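Local coordinates for protein histidine acid phosphatase (Hafnia alvei, PDB 4ARU) that is a histidine acid phosphatase, a member of branch 2 of the histidine phosphatase superfamily, at residues 261-275 and 308-320. Numbering follows the deposited sequence.
Sequences SRTPYIAKHNGTPLL and TNIANISGMLGMT
The CA atoms of Arg262 and Gly315, and those of Ala267 and Asn312, lie 4.2 Å apart where 261-275 meets 308-320. Helices 264-275 and 308-317 cross at -117°, their axes approaching to 8.1 Å. This is knobs-into-holes packing within the histidine phosphatase fold, where helix 307-317 follows strand 300-305 of the central sheet. Gly315 CA lies close enough to Arg262 O for a CA-H...O contact. Asn312 is one knob, set among Ser261, Ala267, Asn270 and Gly271. Asn312 ND2 donates to Ser261 O at 2.9 Å, within the amide plane and on a carbonyl lone pair. A water accepts from the same ND2 and also bonds Ser261 OG. Asn312 OD1 accepts a hydrogen bond from a second water, which also donates to Asn270 O and accepts from Asn309 ND2. The amide is thus held at both ends. Met316 is the other knob. Its chain bends at chi3 (78°), laying SD against Gly271 and bringing Met316 CE tip to tip with Leu275 CD2 at 3.6 Å. Ile313 CD1 packs on Leu275 CB, and Ser405 of helix 395-405 touches both Leu275 and Met316. The Schellman motif at Gly318 ends helix 308-317 and turns the chain toward Arg262. The Arg262 guanidinium has Thr320 CG2 over one face and Gly315 CA over the opposite one. NH1 forms a salt bridge with Asp258, and NH2 bonds Met319 O weakly. Arg262 NE donates near its plane to Ser314 OG at 3.0 Å, and that hydroxyl donates in turn to Ala311 O.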
ATOM      1  N   SER A 261       6.429   6.754   6.061  1.00  8.04           N
ATOM      2  CA  SER A 261       6.741   5.714   5.095  1.00  8.15           C
ATOM      3  C   SER A 261       7.395   6.179   3.792  1.00  8.08           C
ATOM      4  O   SER A 261       8.175   5.410   3.201  1.00  7.98           O
ATOM      5  CB  SER A 261       5.500   4.892   4.782  1.00  8.19           C
ATOM      6  OG  SER A 261       5.109   4.173   5.973  1.00  8.86           O
ATOM      7  N   ARG A 262       7.124   7.386   3.318  1.00  7.72           N
ATOM      8  CA  ARG A 262       7.756   7.863   2.090  1.00  8.12           C
ATOM      9  C   ARG A 262       9.082   8.539   2.279  1.00  8.64           C
ATOM     10  O   ARG A 262       9.914   8.507   1.411  1.00  9.56           O
ATOM     11  CB  ARG A 262       6.829   8.795   1.278  1.00  7.96           C
ATOM     12  CG  ARG A 262       5.524   8.157   0.852  1.00  8.00           C
ATOM     13  CD  ARG A 262       4.759   8.996  -0.185  1.00  8.10           C
ATOM     14  NE  ARG A 262       5.529   9.047  -1.417  1.00  8.93           N
ATOM     15  CZ  ARG A 262       6.316  10.045  -1.812  1.00  9.53           C
ATOM     16  NH1 ARG A 262       6.476  11.140  -1.111  1.00 10.06           N
ATOM     17  NH2 ARG A 262       7.043   9.911  -2.897  1.00 10.65           N
ATOM     18  N   THR A 263       9.275   9.163   3.421  1.00  8.41           N
ATOM     19  CA  THR A 263      10.578   9.767   3.755  1.00  8.84           C
ATOM     20  C   THR A 263      11.750   8.885   3.315  1.00  9.36           C
ATOM     21  O   THR A 263      11.809   7.759   3.778  1.00  9.02           O
ATOM     22  CB  THR A 263      10.680   9.949   5.277  1.00  8.92           C
ATOM     23  OG1 THR A 263       9.721  10.925   5.672  1.00  8.81           O
ATOM     24  CG2 THR A 263      12.094  10.379   5.726  1.00  9.69           C
ATOM     25  N   PRO A 264      12.627   9.347   2.415  1.00  9.91           N
ATOM     26  CA  PRO A 264      13.576   8.409   1.794  1.00 10.71           C
ATOM     27  C   PRO A 264      14.435   7.590   2.788  1.00 10.92           C
ATOM     28  O   PRO A 264      14.605   6.402   2.595  1.00 10.77           O
ATOM     29  CB  PRO A 264      14.403   9.289   0.875  1.00 11.54           C
ATOM     30  CG  PRO A 264      13.369  10.283   0.408  1.00 11.05           C
ATOM     31  CD  PRO A 264      12.577  10.625   1.649  1.00 10.29           C
ATOM     32  N   TYR A 265      14.925   8.210   3.841  1.00 10.00           N
ATOM     33  CA  TYR A 265      15.756   7.462   4.806  1.00 10.78           C
ATOM     34  C   TYR A 265      15.009   6.275   5.372  1.00 10.29           C
ATOM     35  O   TYR A 265      15.535   5.167   5.515  1.00 10.22           O
ATOM     36  CB  TYR A 265      16.231   8.399   5.915  1.00 12.05           C
ATOM     37  CG  TYR A 265      17.158   7.749   6.911  1.00 13.30           C
ATOM     38  CD1 TYR A 265      18.483   7.513   6.608  1.00 14.16           C
ATOM     39  CD2 TYR A 265      16.698   7.335   8.133  1.00 14.07           C
ATOM     40  CE1 TYR A 265      19.320   6.915   7.527  1.00 15.36           C
ATOM     41  CE2 TYR A 265      17.522   6.736   9.048  1.00 14.84           C
ATOM     42  CZ  TYR A 265      18.830   6.518   8.725  1.00 15.54           C
ATOM     43  OH  TYR A 265      19.643   5.894   9.645  1.00 18.26           O
ATOM     44  N   ILE A 266      13.764   6.480   5.730  1.00  9.50           N
ATOM     45  CA  ILE A 266      12.965   5.406   6.291  1.00  9.26           C
ATOM     46  C   ILE A 266      12.615   4.423   5.167  1.00  8.63           C
ATOM     47  O   ILE A 266      12.707   3.186   5.344  1.00  8.36           O
ATOM     48  CB  ILE A 266      11.661   5.961   6.922  1.00  9.20           C
ATOM     49  CG1 ILE A 266      12.006   6.835   8.118  1.00  9.98           C
ATOM     50  CG2 ILE A 266      10.739   4.828   7.310  1.00  9.04           C
ATOM     51  CD1 ILE A 266      10.814   7.472   8.795  1.00 10.05           C
ATOM     52  N   ALA A 267      12.146   4.951   4.039  1.00  8.15           N
ATOM     53  CA  ALA A 267      11.663   4.136   2.944  1.00  7.70           C
ATOM     54  C   ALA A 267      12.782   3.162   2.463  1.00  8.18           C
ATOM     55  O   ALA A 267      12.476   2.011   2.216  1.00  8.11           O
ATOM     56  CB  ALA A 267      11.274   5.029   1.799  1.00  7.45           C
ATOM     57  N   LYS A 268      14.025   3.597   2.398  1.00  9.06           N
ATOM     58  CA  LYS A 268      15.057   2.691   1.885  1.00  9.73           C
ATOM     59  C   LYS A 268      15.417   1.622   2.893  1.00 10.28           C
ATOM     60  O   LYS A 268      15.844   0.536   2.483  1.00 10.39           O
ATOM     61  CB  LYS A 268      16.299   3.435   1.414  1.00 11.11           C
ATOM     62  CG  LYS A 268      17.125   3.990   2.539  1.00 12.48           C
ATOM     63  CD  LYS A 268      18.162   4.954   2.031  1.00 14.13           C
ATOM     64  CE  LYS A 268      19.145   5.302   3.106  1.00 15.67           C
ATOM     65  NZ  LYS A 268      20.310   6.108   2.618  1.00 17.38           N
ATOM     66  N   HIS A 269      15.258   1.887   4.193  1.00 10.28           N
ATOM     67  CA  HIS A 269      15.567   0.866   5.197  1.00 10.78           C
ATOM     68  C   HIS A 269      14.475  -0.185   5.206  1.00 10.88           C
ATOM     69  O   HIS A 269      14.770  -1.346   5.500  1.00 12.54           O
ATOM     70  CB  HIS A 269      15.778   1.468   6.589  1.00 11.17           C
ATOM     71  CG  HIS A 269      17.125   2.064   6.780  1.00 11.69           C
ATOM     72  ND1 HIS A 269      17.454   3.346   6.366  1.00 11.90           N
ATOM     73  CD2 HIS A 269      18.250   1.555   7.332  1.00 12.53           C
ATOM     74  CE1 HIS A 269      18.724   3.576   6.623  1.00 12.86           C
ATOM     75  NE2 HIS A 269      19.220   2.528   7.253  1.00 13.24           N
ATOM     76  N   ASN A 270      13.227   0.194   4.956  1.00 10.18           N
ATOM     77  CA  ASN A 270      12.110  -0.749   5.012  1.00 10.53           C
ATOM     78  C   ASN A 270      11.808  -1.370   3.664  1.00  9.05           C
ATOM     79  O   ASN A 270      11.193  -2.444   3.613  1.00  8.49           O
ATOM     80  CB  ASN A 270      10.881  -0.069   5.587  1.00 11.80           C
ATOM     81  CG  ASN A 270      11.026   0.267   7.064  1.00 15.49           C
ATOM     82  OD1 ASN A 270      10.994  -0.610   7.900  1.00 20.96           O
ATOM     83  ND2 ASN A 270      11.198   1.550   7.387  1.00 19.00           N
ATOM     84  N   GLY A 271      12.255  -0.708   2.586  1.00  7.98           N
ATOM     85  CA  GLY A 271      11.875  -1.050   1.236  1.00  7.18           C
ATOM     86  C   GLY A 271      12.913  -1.683   0.346  1.00  6.85           C
ATOM     87  O   GLY A 271      12.591  -2.077  -0.774  1.00  6.48           O
ATOM     88  N   THR A 272      14.146  -1.738   0.793  1.00  7.27           N
ATOM     89  CA  THR A 272      15.243  -2.247  -0.045  1.00  7.36           C
ATOM     90  C   THR A 272      14.963  -3.679  -0.536  1.00  7.32           C
ATOM     91  O   THR A 272      15.064  -3.936  -1.738  1.00  7.06           O
ATOM     92  CB  THR A 272      16.624  -2.031   0.593  1.00  7.86           C
ATOM     93  OG1 THR A 272      16.955  -0.642   0.424  1.00  7.80           O
ATOM     94  CG2 THR A 272      17.650  -2.809  -0.070  1.00  8.24           C
ATOM     95  N   PRO A 273      14.622  -4.614   0.364  1.00  7.56           N
ATOM     96  CA  PRO A 273      14.373  -5.953  -0.161  1.00  7.76           C
ATOM     97  C   PRO A 273      13.305  -6.005  -1.218  1.00  7.40           C
ATOM     98  O   PRO A 273      13.474  -6.714  -2.237  1.00  7.57           O
ATOM     99  CB  PRO A 273      14.002  -6.745   1.102  1.00  7.86           C
ATOM    100  CG  PRO A 273      14.880  -6.094   2.150  1.00  8.19           C
ATOM    101  CD  PRO A 273      14.752  -4.600   1.830  1.00  7.91           C
ATOM    102  N   LEU A 274      12.223  -5.311  -1.035  1.00  7.55           N
ATOM    103  CA  LEU A 274      11.168  -5.361  -2.016  1.00  7.74           C
ATOM    104  C   LEU A 274      11.582  -4.727  -3.321  1.00  7.36           C
ATOM    105  O   LEU A 274      11.280  -5.248  -4.409  1.00  6.91           O
ATOM    106  CB  LEU A 274       9.870  -4.727  -1.487  1.00  8.05           C
ATOM    107  CG  LEU A 274       8.917  -5.601  -0.675  1.00  9.15           C
ATOM    108  CD1 LEU A 274       7.851  -4.742  -0.017  1.00  9.16           C
ATOM    109  CD2 LEU A 274       8.299  -6.643  -1.598  1.00  9.40           C
ATOM    110  N   LEU A 275      12.236  -3.576  -3.250  1.00  7.20           N
ATOM    111  CA  LEU A 275      12.625  -2.919  -4.501  1.00  7.30           C
ATOM    112  C   LEU A 275      13.624  -3.794  -5.248  1.00  7.62           C
ATOM    113  O   LEU A 275      13.532  -3.919  -6.492  1.00  7.36           O
ATOM    114  CB  LEU A 275      13.165  -1.507  -4.274  1.00  7.55           C
ATOM    115  CG  LEU A 275      13.372  -0.700  -5.572  1.00  7.78           C
ATOM    116  CD1 LEU A 275      12.072  -0.475  -6.266  1.00  7.45           C
ATOM    117  CD2 LEU A 275      14.030   0.627  -5.233  1.00  8.51           C
ATOM    118  N   THR A 308       2.220   0.391   3.966  1.00  6.47           N
ATOM    119  CA  THR A 308       3.549   0.918   4.192  1.00  6.84           C
ATOM    120  C   THR A 308       4.578   0.488   3.154  1.00  6.55           C
ATOM    121  O   THR A 308       5.464   1.242   2.805  1.00  6.23           O
ATOM    122  CB  THR A 308       4.052   0.580   5.593  1.00  8.07           C
ATOM    123  OG1 THR A 308       4.105  -0.835   5.737  1.00  9.08           O
ATOM    124  CG2 THR A 308       3.139   1.131   6.683  1.00  8.68           C
ATOM    125  N   ASN A 309       4.413  -0.716   2.603  1.00  6.25           N
ATOM    126  CA  ASN A 309       5.325  -1.241   1.598  1.00  5.92           C
ATOM    127  C   ASN A 309       5.183  -0.428   0.296  1.00  5.70           C
ATOM    128  O   ASN A 309       6.180  -0.021  -0.352  1.00  6.00           O
ATOM    129  CB  ASN A 309       5.065  -2.716   1.281  1.00  6.07           C
ATOM    130  CG  ASN A 309       5.189  -3.639   2.460  1.00  6.75           C
ATOM    131  OD1 ASN A 309       4.298  -4.420   2.767  1.00  7.07           O
ATOM    132  ND2 ASN A 309       6.337  -3.592   3.123  1.00  6.87           N
ATOM    133  N   ILE A 310       3.947  -0.178  -0.093  1.00  5.72           N
ATOM    134  CA  ILE A 310       3.712   0.619  -1.300  1.00  5.95           C
ATOM    135  C   ILE A 310       4.283   2.027  -1.079  1.00  5.92           C
ATOM    136  O   ILE A 310       4.913   2.612  -1.966  1.00  5.87           O
ATOM    137  CB  ILE A 310       2.196   0.666  -1.680  1.00  6.01           C
ATOM    138  CG1 ILE A 310       1.774  -0.723  -2.184  1.00  6.45           C
ATOM    139  CG2 ILE A 310       1.938   1.742  -2.725  1.00  6.40           C
ATOM    140  CD1 ILE A 310       0.293  -0.856  -2.467  1.00  6.92           C
ATOM    141  N   ALA A 311       4.053   2.593   0.092  1.00  5.52           N
ATOM    142  CA  ALA A 311       4.556   3.956   0.374  1.00  5.87           C
ATOM    143  C   ALA A 311       6.069   3.965   0.391  1.00  5.92           C
ATOM    144  O   ALA A 311       6.697   4.907  -0.134  1.00  6.05           O
ATOM    145  CB  ALA A 311       3.979   4.472   1.678  1.00  6.18           C
ATOM    146  N   ASN A 312       6.691   2.934   0.952  1.00  5.75           N
ATOM    147  CA  ASN A 312       8.150   2.878   0.937  1.00  6.27           C
ATOM    148  C   ASN A 312       8.706   2.867  -0.495  1.00  6.47           C
ATOM    149  O   ASN A 312       9.638   3.572  -0.823  1.00  6.31           O
ATOM    150  CB  ASN A 312       8.678   1.607   1.615  1.00  6.58           C
ATOM    151  CG  ASN A 312       8.404   1.516   3.116  1.00  6.92           C
ATOM    152  OD1 ASN A 312       8.397   0.378   3.645  1.00  7.29           O
ATOM    153  ND2 ASN A 312       8.262   2.618   3.830  1.00  7.34           N
ATOM    154  N   ILE A 313       8.121   2.040  -1.344  1.00  6.45           N
ATOM    155  CA  ILE A 313       8.579   1.916  -2.736  1.00  6.88           C
ATOM    156  C   ILE A 313       8.361   3.234  -3.444  1.00  7.19           C
ATOM    157  O   ILE A 313       9.229   3.680  -4.193  1.00  7.35           O
ATOM    158  CB  ILE A 313       7.872   0.746  -3.442  1.00  6.83           C
ATOM    159  CG1 ILE A 313       8.310  -0.573  -2.800  1.00  6.91           C
ATOM    160  CG2 ILE A 313       8.080   0.805  -4.956  1.00  7.09           C
ATOM    161  CD1 ILE A 313       9.741  -0.908  -2.982  1.00  7.32           C
ATOM    162  N   SER A 314       7.228   3.873  -3.186  1.00  7.06           N
ATOM    163  CA  SER A 314       6.979   5.189  -3.781  1.00  7.81           C
ATOM    164  C   SER A 314       8.039   6.201  -3.357  1.00  7.55           C
ATOM    165  O   SER A 314       8.492   6.970  -4.170  1.00  7.71           O
ATOM    166  CB  SER A 314       5.554   5.598  -3.502  1.00  8.51           C
ATOM    167  OG  SER A 314       5.419   6.193  -2.296  1.00 12.31           O
ATOM    168  N   GLY A 315       8.433   6.222  -2.091  1.00  7.31           N
ATOM    169  CA  GLY A 315       9.451   7.144  -1.642  1.00  7.63           C
ATOM    170  C   GLY A 315      10.810   6.866  -2.254  1.00  7.91           C
ATOM    171  O   GLY A 315      11.534   7.803  -2.637  1.00  8.64           O
ATOM    172  N   MET A 316      11.181   5.586  -2.374  1.00  7.50           N
ATOM    173  CA  MET A 316      12.467   5.213  -2.963  1.00  8.18           C
ATOM    174  C   MET A 316      12.576   5.641  -4.427  1.00  8.30           C
ATOM    175  O   MET A 316      13.642   6.088  -4.847  1.00  9.55           O
ATOM    176  CB  MET A 316      12.729   3.716  -2.865  1.00  8.14           C
ATOM    177  CG  MET A 316      12.872   3.230  -1.453  1.00  8.13           C
ATOM    178  SD  MET A 316      13.188   1.456  -1.368  1.00  8.78           S
ATOM    179  CE  MET A 316      14.876   1.403  -1.774  1.00  9.33           C
ATOM    180  N   LEU A 317      11.477   5.497  -5.169  1.00  8.25           N
ATOM    181  CA  LEU A 317      11.421   5.829  -6.597  1.00  8.59           C
ATOM    182  C   LEU A 317      10.926   7.269  -6.854  1.00  8.90           C
ATOM    183  O   LEU A 317      10.929   7.719  -8.017  1.00  9.00           O
ATOM    184  CB  LEU A 317      10.545   4.828  -7.349  1.00  8.72           C
ATOM    185  CG  LEU A 317      11.159   3.432  -7.503  1.00  9.19           C
ATOM    186  CD1 LEU A 317      10.174   2.469  -8.102  1.00  9.34           C
ATOM    187  CD2 LEU A 317      12.484   3.424  -8.243  1.00 10.08           C
ATOM    188  N   GLY A 318      10.619   8.024  -5.790  1.00  8.82           N
ATOM    189  CA  GLY A 318      10.139   9.403  -5.949  1.00  9.38           C
ATOM    190  C   GLY A 318       8.786   9.513  -6.627  1.00  9.36           C
ATOM    191  O   GLY A 318       8.509  10.542  -7.268  1.00 10.53           O
ATOM    192  N   MET A 319       7.956   8.476  -6.585  1.00  9.05           N
ATOM    193  CA  MET A 319       6.644   8.460  -7.287  1.00  9.70           C
ATOM    194  C   MET A 319       5.582   9.031  -6.353  1.00 10.12           C
ATOM    195  O   MET A 319       5.492   8.622  -5.180  1.00 10.31           O
ATOM    196  CB  MET A 319       6.265   7.053  -7.722  1.00  9.34           C
ATOM    197  CG  MET A 319       7.266   6.448  -8.686  1.00  9.42           C
ATOM    198  SD  MET A 319       6.770   4.817  -9.306  1.00  9.62           S
ATOM    199  CE  MET A 319       6.615   3.919  -7.774  1.00  9.26           C
ATOM    200  N   THR A 320       4.774   9.944  -6.859  1.00 10.24           N
ATOM    201  CA  THR A 320       3.690  10.483  -6.080  1.00 11.21           C
ATOM    202  C   THR A 320       2.468  10.423  -6.963  1.00 10.70           C
ATOM    203  O   THR A 320       2.579  10.418  -8.208  1.00 12.61           O
ATOM    204  CB  THR A 320       3.938  11.904  -5.587  1.00 13.08           C
ATOM    205  OG1 THR A 320       4.237  12.730  -6.682  1.00 15.04           O
ATOM    206  CG2 THR A 320       5.125  11.963  -4.627  1.00 14.41           C
TER
HETATM  207  O   HOH W   1       7.471   2.587   6.770  1.00 14.54           O
HETATM  208  O   HOH W   2       8.665  -2.046   2.341  1.00  8.23           O